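Long-range contact in BH2092 protein (Bacillus halodurans, PDB 3NHV), which is of unknown function but carries a rhodanese-like domain, a fold shared with enzymes that transfer sulfur to thiophilic acceptors: residues R40-T52 / I108-L122. Numbering follows the deposited sequence.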
ATOM      1  N   ARG B  40      -4.482   3.066  16.866  1.00 37.30           N
ATOM      2  CA  ARG B  40      -4.223   4.502  16.880  1.00 44.56           C
ATOM      3  C   ARG B  40      -4.330   5.083  18.290  1.00 49.83           C
ATOM      4  O   ARG B  40      -4.482   4.357  19.274  1.00 49.29           O
ATOM      5  CB  ARG B  40      -5.214   5.237  15.973  1.00 45.95           C
ATOM      6  CG  ARG B  40      -5.355   4.674  14.573  1.00 44.25           C
ATOM      7  CD  ARG B  40      -6.832   4.624  14.197  1.00 44.03           C
ATOM      8  NE  ARG B  40      -7.388   5.899  13.752  1.00 38.43           N
ATOM      9  CZ  ARG B  40      -8.618   6.309  14.050  1.00 40.78           C
ATOM     10  NH1 ARG B  40      -9.406   5.556  14.806  1.00 36.70           N
ATOM     11  NH2 ARG B  40      -9.080   7.454  13.557  1.00 45.70           N
ATOM     12  N   ASP B  41      -4.252   6.406  18.371  1.00 59.60           N
ATOM     13  CA  ASP B  41      -4.360   7.112  19.641  1.00 61.43           C
ATOM     14  C   ASP B  41      -5.754   6.927  20.231  1.00 59.39           C
ATOM     15  O   ASP B  41      -6.743   6.951  19.499  1.00 64.83           O
ATOM     16  CB  ASP B  41      -4.137   8.601  19.443  1.00 65.44           C
ATOM     17  CG  ASP B  41      -4.390   9.381  20.707  1.00 85.50           C
ATOM     18  OD1 ASP B  41      -3.435   9.544  21.500  1.00 93.14           O
ATOM     19  OD2 ASP B  41      -5.553   9.805  20.927  1.00 86.30           O
ATOM     20  N   ALA B  42      -5.835   6.781  21.551  1.00 58.27           N
ATOM     21  CA  ALA B  42      -7.123   6.595  22.230  1.00 53.74           C
ATOM     22  C   ALA B  42      -8.189   7.599  21.802  1.00 57.55           C
ATOM     23  O   ALA B  42      -9.323   7.224  21.501  1.00 55.33           O
ATOM     24  CB  ALA B  42      -6.931   6.673  23.738  1.00 44.02           C
ATOM     25  N   GLU B  43      -7.824   8.876  21.780  1.00 62.13           N
ATOM     26  CA  GLU B  43      -8.760   9.931  21.410  1.00 66.40           C
ATOM     27  C   GLU B  43      -9.362   9.660  20.031  1.00 69.49           C
ATOM     28  O   GLU B  43     -10.576   9.781  19.844  1.00 68.74           O
ATOM     29  CB  GLU B  43      -8.042  11.285  21.419  1.00 72.73           C
ATOM     30  CG  GLU B  43      -8.954  12.499  21.564  1.00 87.60           C
ATOM     31  CD  GLU B  43      -9.641  12.568  22.935  1.00 95.23           C
ATOM     32  OE1 GLU B  43      -8.949  12.383  23.969  1.00 88.36           O
ATOM     33  OE2 GLU B  43     -10.877  12.820  22.971  1.00 94.62           O
ATOM     34  N   ALA B  44      -8.510   9.286  19.077  1.00 68.41           N
ATOM     35  CA  ALA B  44      -8.953   8.994  17.713  1.00 63.23           C
ATOM     36  C   ALA B  44     -10.023   7.908  17.714  1.00 60.50           C
ATOM     37  O   ALA B  44     -11.037   8.019  17.028  1.00 64.69           O
ATOM     38  CB  ALA B  44      -7.775   8.554  16.864  1.00 58.83           C
ATOM     39  N   TYR B  45      -9.786   6.857  18.486  1.00 55.88           N
ATOM     40  CA  TYR B  45     -10.730   5.754  18.577  1.00 57.83           C
ATOM     41  C   TYR B  45     -12.071   6.211  19.129  1.00 61.47           C
ATOM     42  O   TYR B  45     -13.114   5.927  18.545  1.00 61.28           O
ATOM     43  CB  TYR B  45     -10.152   4.644  19.458  1.00 52.92           C
ATOM     44  CG  TYR B  45     -11.133   3.561  19.851  1.00 52.07           C
ATOM     45  CD1 TYR B  45     -12.061   3.761  20.879  1.00 50.25           C
ATOM     46  CD2 TYR B  45     -11.122   2.324  19.211  1.00 50.82           C
ATOM     47  CE1 TYR B  45     -12.952   2.751  21.258  1.00 41.05           C
ATOM     48  CE2 TYR B  45     -12.005   1.313  19.580  1.00 52.06           C
ATOM     49  CZ  TYR B  45     -12.913   1.532  20.601  1.00 45.53           C
ATOM     50  OH  TYR B  45     -13.770   0.520  20.956  1.00 47.08           O
ATOM     51  N   LYS B  46     -12.039   6.925  20.250  1.00 68.42           N
ATOM     52  CA  LYS B  46     -13.262   7.406  20.891  1.00 68.94           C
ATOM     53  C   LYS B  46     -14.101   8.289  19.960  1.00 64.59           C
ATOM     54  O   LYS B  46     -15.323   8.346  20.096  1.00 62.97           O
ATOM     55  CB  LYS B  46     -12.909   8.156  22.188  1.00 74.77           C
ATOM     56  CG  LYS B  46     -14.053   8.289  23.208  1.00 84.63           C
ATOM     57  CD  LYS B  46     -14.950   9.508  22.949  1.00 91.17           C
ATOM     58  CE  LYS B  46     -14.208  10.844  23.139  1.00 83.19           C
ATOM     59  NZ  LYS B  46     -13.669  11.039  24.517  1.00 78.04           N
ATOM     60  N   GLU B  47     -13.449   8.957  19.008  1.00 62.52           N
ATOM     61  CA  GLU B  47     -14.153   9.821  18.058  1.00 63.48           C
ATOM     62  C   GLU B  47     -14.783   9.023  16.921  1.00 68.15           C
ATOM     63  O   GLU B  47     -15.971   9.168  16.621  1.00 63.78           O
ATOM     64  CB  GLU B  47     -13.197  10.847  17.447  1.00 65.52           C
ATOM     65  CG  GLU B  47     -12.589  11.810  18.437  1.00 78.74           C
ATOM     66  CD  GLU B  47     -11.734  12.870  17.767  1.00 84.57           C
ATOM     67  OE1 GLU B  47     -12.264  13.599  16.899  1.00 82.57           O
ATOM     68  OE2 GLU B  47     -10.533  12.977  18.111  1.00 90.44           O
ATOM     69  N   CYS B  48     -13.971   8.177  16.291  1.00 72.31           N
ATOM     70  CA  CYS B  48     -14.420   7.361  15.165  1.00 64.96           C
ATOM     71  C   CYS B  48     -13.627   6.061  15.049  1.00 58.47           C
ATOM     72  O   CYS B  48     -12.403   6.082  14.911  1.00 56.66           O
ATOM     73  CB  CYS B  48     -14.273   8.166  13.869  1.00 63.80           C
ATOM     74  SG  CYS B  48     -14.660   7.256  12.372  1.00 59.25           S
ATOM     75  N   HIS B  49     -14.327   4.933  15.104  1.00 51.54           N
ATOM     76  CA  HIS B  49     -13.668   3.641  14.993  1.00 52.26           C
ATOM     77  C   HIS B  49     -14.531   2.590  14.305  1.00 50.08           C
ATOM     78  O   HIS B  49     -15.701   2.819  14.017  1.00 49.91           O
ATOM     79  CB  HIS B  49     -13.225   3.146  16.377  1.00 52.52           C
ATOM     80  CG  HIS B  49     -14.352   2.899  17.333  1.00 62.01           C
ATOM     81  ND1 HIS B  49     -15.275   1.892  17.154  1.00 65.66           N
ATOM     82  CD2 HIS B  49     -14.680   3.505  18.500  1.00 60.06           C
ATOM     83  CE1 HIS B  49     -16.121   1.885  18.171  1.00 68.81           C
ATOM     84  NE2 HIS B  49     -15.780   2.854  19.001  1.00 61.31           N
ATOM     85  N   ILE B  50     -13.942   1.431  14.041  1.00 47.13           N
ATOM     86  CA  ILE B  50     -14.655   0.356  13.376  1.00 45.70           C
ATOM     87  C   ILE B  50     -15.483  -0.478  14.339  1.00 44.58           C
ATOM     88  O   ILE B  50     -15.012  -0.884  15.395  1.00 45.31           O
ATOM     89  CB  ILE B  50     -13.679  -0.581  12.652  1.00 41.01           C
ATOM     90  CG1 ILE B  50     -12.915   0.194  11.590  1.00 31.45           C
ATOM     91  CG2 ILE B  50     -14.442  -1.747  12.029  1.00 46.25           C
ATOM     92  CD1 ILE B  50     -11.848  -0.614  10.924  1.00 37.00           C
ATOM     93  N   PRO B  51     -16.736  -0.757  13.975  1.00 43.26           N
ATOM     94  CA  PRO B  51     -17.610  -1.556  14.835  1.00 45.62           C
ATOM     95  C   PRO B  51     -16.969  -2.863  15.320  1.00 46.54           C
ATOM     96  O   PRO B  51     -16.277  -3.545  14.566  1.00 46.67           O
ATOM     97  CB  PRO B  51     -18.827  -1.790  13.946  1.00 44.60           C
ATOM     98  CG  PRO B  51     -18.912  -0.506  13.179  1.00 41.48           C
ATOM     99  CD  PRO B  51     -17.466  -0.255  12.797  1.00 38.46           C
ATOM    100  N   THR B  52     -17.221  -3.191  16.584  1.00 48.14           N
ATOM    101  CA  THR B  52     -16.707  -4.393  17.254  1.00 48.95           C
ATOM    102  C   THR B  52     -15.212  -4.328  17.557  1.00 45.98           C
ATOM    103  O   THR B  52     -14.601  -5.331  17.905  1.00 44.14           O
ATOM    104  CB  THR B  52     -16.977  -5.692  16.440  1.00 53.01           C
ATOM    105  OG1 THR B  52     -16.066  -5.774  15.335  1.00 51.22           O
ATOM    106  CG2 THR B  52     -18.413  -5.716  15.928  1.00 51.36           C
ATOM    107  N   ILE B 108      -8.740   2.606   8.563  1.00 46.83           N
ATOM    108  CA  ILE B 108     -10.092   3.110   8.703  1.00 40.60           C
ATOM    109  C   ILE B 108     -10.394   4.077   7.573  1.00 39.00           C
ATOM    110  O   ILE B 108     -11.549   4.337   7.251  1.00 38.13           O
ATOM    111  CB  ILE B 108     -10.279   3.819  10.066  1.00 52.93           C
ATOM    112  CG1 ILE B 108     -11.761   4.136  10.295  1.00 54.99           C
ATOM    113  CG2 ILE B 108      -9.437   5.086  10.120  1.00 42.53           C
ATOM    114  CD1 ILE B 108     -12.070   4.631  11.701  1.00 61.08           C
ATOM    115  N   GLU B 109      -9.344   4.609   6.967  1.00 38.57           N
ATOM    116  CA  GLU B 109      -9.527   5.526   5.872  1.00 42.56           C
ATOM    117  C   GLU B 109     -10.324   4.852   4.757  1.00 44.72           C
ATOM    118  O   GLU B 109     -11.384   5.329   4.368  1.00 54.77           O
ATOM    119  CB  GLU B 109      -8.185   5.984   5.328  1.00 40.12           C
ATOM    120  CG  GLU B 109      -8.336   6.796   4.070  1.00 44.73           C
ATOM    121  CD  GLU B 109      -7.022   7.089   3.404  1.00 47.47           C
ATOM    122  OE1 GLU B 109      -7.054   7.542   2.242  1.00 49.22           O
ATOM    123  OE2 GLU B 109      -5.966   6.873   4.042  1.00 53.00           O
ATOM    124  N   TYR B 110      -9.829   3.736   4.243  1.00 43.40           N
ATOM    125  CA  TYR B 110     -10.540   3.060   3.173  1.00 46.08           C
ATOM    126  C   TYR B 110     -11.780   2.312   3.645  1.00 47.58           C
ATOM    127  O   TYR B 110     -12.627   1.932   2.838  1.00 53.75           O
ATOM    128  CB  TYR B 110      -9.583   2.146   2.402  1.00 46.74           C
ATOM    129  CG  TYR B 110      -8.875   2.882   1.280  1.00 62.64           C
ATOM    130  CD1 TYR B 110      -9.446   2.958   0.001  1.00 61.58           C
ATOM    131  CD2 TYR B 110      -7.679   3.575   1.507  1.00 57.48           C
ATOM    132  CE1 TYR B 110      -8.848   3.708  -1.019  1.00 56.01           C
ATOM    133  CE2 TYR B 110      -7.075   4.329   0.489  1.00 55.68           C
ATOM    134  CZ  TYR B 110      -7.668   4.389  -0.764  1.00 54.94           C
ATOM    135  OH  TYR B 110      -7.094   5.143  -1.760  1.00 66.26           O
ATOM    136  N   TRP B 111     -11.904   2.117   4.952  1.00 51.60           N
ATOM    137  CA  TRP B 111     -13.077   1.442   5.491  1.00 46.16           C
ATOM    138  C   TRP B 111     -14.264   2.375   5.318  1.00 49.69           C
ATOM    139  O   TRP B 111     -15.358   1.955   4.929  1.00 47.18           O
ATOM    140  CB  TRP B 111     -12.883   1.120   6.969  1.00 47.03           C
ATOM    141  CG  TRP B 111     -14.139   0.712   7.626  1.00 47.41           C
ATOM    142  CD1 TRP B 111     -15.059   1.531   8.212  1.00 42.25           C
ATOM    143  CD2 TRP B 111     -14.675  -0.613   7.699  1.00 46.22           C
ATOM    144  NE1 TRP B 111     -16.137   0.801   8.642  1.00 42.27           N
ATOM    145  CE2 TRP B 111     -15.930  -0.517   8.341  1.00 44.34           C
ATOM    146  CE3 TRP B 111     -14.220  -1.869   7.282  1.00 39.88           C
ATOM    147  CZ2 TRP B 111     -16.736  -1.636   8.577  1.00 46.44           C
ATOM    148  CZ3 TRP B 111     -15.021  -2.984   7.515  1.00 43.53           C
ATOM    149  CH2 TRP B 111     -16.266  -2.859   8.157  1.00 41.93           C
ATOM    150  N   ARG B 112     -14.033   3.651   5.605  1.00 47.80           N
ATOM    151  CA  ARG B 112     -15.066   4.661   5.475  1.00 47.26           C
ATOM    152  C   ARG B 112     -15.302   4.987   3.999  1.00 45.93           C
ATOM    153  O   ARG B 112     -16.443   5.155   3.580  1.00 53.87           O
ATOM    154  CB  ARG B 112     -14.668   5.919   6.261  1.00 55.13           C
ATOM    155  CG  ARG B 112     -14.598   5.718   7.775  1.00 52.56           C
ATOM    156  CD  ARG B 112     -13.925   6.898   8.453  1.00 51.20           C
ATOM    157  NE  ARG B 112     -14.682   8.128   8.257  1.00 56.25           N
ATOM    158  CZ  ARG B 112     -14.244   9.346   8.567  1.00 59.89           C
ATOM    159  NH1 ARG B 112     -13.040   9.519   9.097  1.00 58.89           N
ATOM    160  NH2 ARG B 112     -15.018  10.396   8.345  1.00 54.09           N
ATOM    161  N   LYS B 113     -14.236   5.063   3.207  1.00 41.80           N
ATOM    162  CA  LYS B 113     -14.392   5.342   1.780  1.00 42.98           C
ATOM    163  C   LYS B 113     -15.234   4.246   1.127  1.00 44.26           C
ATOM    164  O   LYS B 113     -16.039   4.517   0.240  1.00 40.80           O
ATOM    165  CB  LYS B 113     -13.035   5.420   1.075  1.00 37.23           C
ATOM    166  CG  LYS B 113     -12.320   6.761   1.216  1.00 44.85           C
ATOM    167  CD  LYS B 113     -11.000   6.762   0.451  1.00 49.31           C
ATOM    168  CE  LYS B 113     -10.203   8.039   0.697  1.00 62.06           C
ATOM    169  NZ  LYS B 113      -8.844   8.012   0.063  1.00 57.24           N
ATOM    170  N   GLU B 114     -15.054   3.008   1.567  1.00 36.76           N
ATOM    171  CA  GLU B 114     -15.825   1.917   1.002  1.00 41.44           C
ATOM    172  C   GLU B 114     -17.220   1.846   1.630  1.00 50.81           C
ATOM    173  O   GLU B 114     -17.865   0.795   1.652  1.00 43.63           O
ATOM    174  CB  GLU B 114     -15.062   0.599   1.158  1.00 36.58           C
ATOM    175  CG  GLU B 114     -13.993   0.432   0.083  1.00 37.52           C
ATOM    176  CD  GLU B 114     -13.013  -0.690   0.367  1.00 54.06           C
ATOM    177  OE1 GLU B 114     -13.456  -1.793   0.758  1.00 49.99           O
ATOM    178  OE2 GLU B 114     -11.792  -0.474   0.179  1.00 52.12           O
ATOM    179  N   ASN B 115     -17.675   2.997   2.129  1.00 53.76           N
ATOM    180  CA  ASN B 115     -18.988   3.140   2.752  1.00 53.68           C
ATOM    181  C   ASN B 115     -19.186   2.260   3.971  1.00 45.72           C
ATOM    182  O   ASN B 115     -20.179   1.552   4.065  1.00 61.51           O
ATOM    183  CB  ASN B 115     -20.091   2.830   1.741  1.00 59.31           C
ATOM    184  CG  ASN B 115     -21.288   3.741   1.896  1.00 63.86           C
ATOM    185  OD1 ASN B 115     -21.139   4.964   1.911  1.00 66.50           O
ATOM    186  ND2 ASN B 115     -22.480   3.159   2.002  1.00 56.57           N
ATOM    187  N   GLY B 116     -18.252   2.303   4.908  1.00 50.11           N
ATOM    188  CA  GLY B 116     -18.397   1.489   6.101  1.00 54.20           C
ATOM    189  C   GLY B 116     -19.013   2.294   7.227  1.00 61.66           C
ATOM    190  O   GLY B 116     -18.854   3.515   7.277  1.00 59.39           O
ATOM    191  N   GLU B 117     -19.725   1.626   8.129  1.00 62.33           N
ATOM    192  CA  GLU B 117     -20.353   2.314   9.256  1.00 67.43           C
ATOM    193  C   GLU B 117     -19.311   2.662  10.322  1.00 67.58           C
ATOM    194  O   GLU B 117     -18.347   1.922  10.523  1.00 65.45           O
ATOM    195  CB  GLU B 117     -21.444   1.428   9.868  1.00 71.32           C
ATOM    196  CG  GLU B 117     -22.575   1.092   8.909  1.00 79.41           C
ATOM    197  CD  GLU B 117     -23.521   0.019   9.440  1.00 88.27           C
ATOM    198  OE1 GLU B 117     -24.518  -0.283   8.741  1.00 91.66           O
ATOM    199  OE2 GLU B 117     -23.273  -0.527  10.542  1.00 81.79           O
ATOM    200  N   VAL B 118     -19.501   3.791  10.999  1.00 61.22           N
ATOM    201  CA  VAL B 118     -18.568   4.209  12.041  1.00 59.10           C
ATOM    202  C   VAL B 118     -19.280   4.509  13.354  1.00 64.85           C
ATOM    203  O   VAL B 118     -20.393   5.032  13.360  1.00 64.58           O
ATOM    204  CB  VAL B 118     -17.801   5.468  11.628  1.00 51.41           C
ATOM    205  CG1 VAL B 118     -16.858   5.150  10.487  1.00 63.56           C
ATOM    206  CG2 VAL B 118     -18.779   6.547  11.215  1.00 60.64           C
ATOM    207  N   GLU B 119     -18.630   4.172  14.465  1.00 64.94           N
ATOM    208  CA  GLU B 119     -19.190   4.419  15.789  1.00 66.27           C
ATOM    209  C   GLU B 119     -18.258   5.346  16.544  1.00 65.78           C
ATOM    210  O   GLU B 119     -17.042   5.266  16.387  1.00 73.55           O
ATOM    211  CB  GLU B 119     -19.340   3.114  16.569  1.00 66.45           C
ATOM    212  CG  GLU B 119     -20.246   2.099  15.904  1.00 78.18           C
ATOM    213  CD  GLU B 119     -20.310   0.785  16.665  1.00 86.13           C
ATOM    214  OE1 GLU B 119     -19.241   0.241  17.020  1.00 88.81           O
ATOM    215  OE2 GLU B 119     -21.434   0.288  16.901  1.00 96.45           O
ATOM    216  N   GLY B 120     -18.830   6.228  17.357  1.00 71.81           N
ATOM    217  CA  GLY B 120     -18.018   7.155  18.124  1.00 70.19           C
ATOM    218  C   GLY B 120     -18.649   8.521  18.318  1.00 68.74           C
ATOM    219  O   GLY B 120     -19.826   8.726  18.025  1.00 72.09           O
ATOM    220  N   THR B 121     -17.845   9.458  18.810  1.00 65.88           N
ATOM    221  CA  THR B 121     -18.292  10.819  19.067  1.00 62.63           C
ATOM    222  C   THR B 121     -18.644  11.582  17.803  1.00 63.59           C
ATOM    223  O   THR B 121     -19.775  12.030  17.636  1.00 75.06           O
ATOM    224  CB  THR B 121     -17.209  11.622  19.819  1.00 62.75           C
ATOM    225  OG1 THR B 121     -17.103  11.135  21.163  1.00 60.59           O
ATOM    226  CG2 THR B 121     -17.551  13.108  19.836  1.00 66.72           C
ATOM    227  N   LEU B 122     -17.665  11.746  16.920  1.00 63.78           N
ATOM    228  CA  LEU B 122     -17.886  12.477  15.681  1.00 53.88           C
ATOM    229  C   LEU B 122     -18.366  11.582  14.558  1.00 50.57           C
ATOM    230  O   LEU B 122     -18.839  12.067  13.533  1.00 47.09           O
ATOM    231  CB  LEU B 122     -16.605  13.180  15.254  1.00 49.17           C
ATOM    232  CG  LEU B 122     -16.030  14.143  16.288  1.00 56.40           C
ATOM    233  CD1 LEU B 122     -14.773  14.788  15.729  1.00 43.34           C
ATOM    234  CD2 LEU B 122     -17.068  15.197  16.635  1.00 53.41           C
TER
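His49 and Glu119 form a single antiparallel bridge, a hydrogen-bonded pair, that ties the chain just after helix 42-47 to the extended segment 116-122 that follows helix 107-113, while side chains of that second helix pack against Cys48 and Ile50. Two bonds make the bridge: His49 N gives to Glu119 O at 3.0 Å, and Glu119 N returns a nearly straight bond to His49 O (N-H...O 175°). The same Glu119 O sits over the centre of one imidazole face of His49, where chi1 of 63° folds the ring back between the backbone N and carbonyl carbon; the opposite face is covered by the Tyr45 ring. Farther along, Thr121 N takes the C-terminal end of helix 42-47, bonding to a lone pair of Lys46 O at 3.0 Å, and Leu122 N reaches Glu47 O by a weak bond. Gly120 suits its place because its backbone angles and the nearby Glu47 O leave no space for a CB.

Toward the core, Cys48 turns SG onto Val118 CG1 (3.6 Å) and onto Ile108 CD1, a compact, weakly polar side chain packed between two aliphatic ones. Ile108 reaches this spot by running CG1 anti to its backbone N (chi1 -171°). Its CG2 branch lies over one face of the Arg40 guanidinium, offset toward the rim, with Ala44 CB on the other. NH1 gives Cys48 O a bond of 3.0 Å in the guanidinium plane and also pairs with Asp38. Ile50 lays CG1 over the five-membered ring of Trp111, a CH-pi contact 4.2 Å from its centroid. Trp111 NE1 in turn bonds Glu117 O, which lies in the indole plane, at 3.1 Å, tying the segment after the helix to the ring edge, with Pro51 CD against the same carbonyl.

Helices following parallel strands 34-38 and 100-105, joined by the bridge between the chain segments after them and by side chains of helix 107-113, belong to the alpha/beta architecture of the rhodanese-like domain.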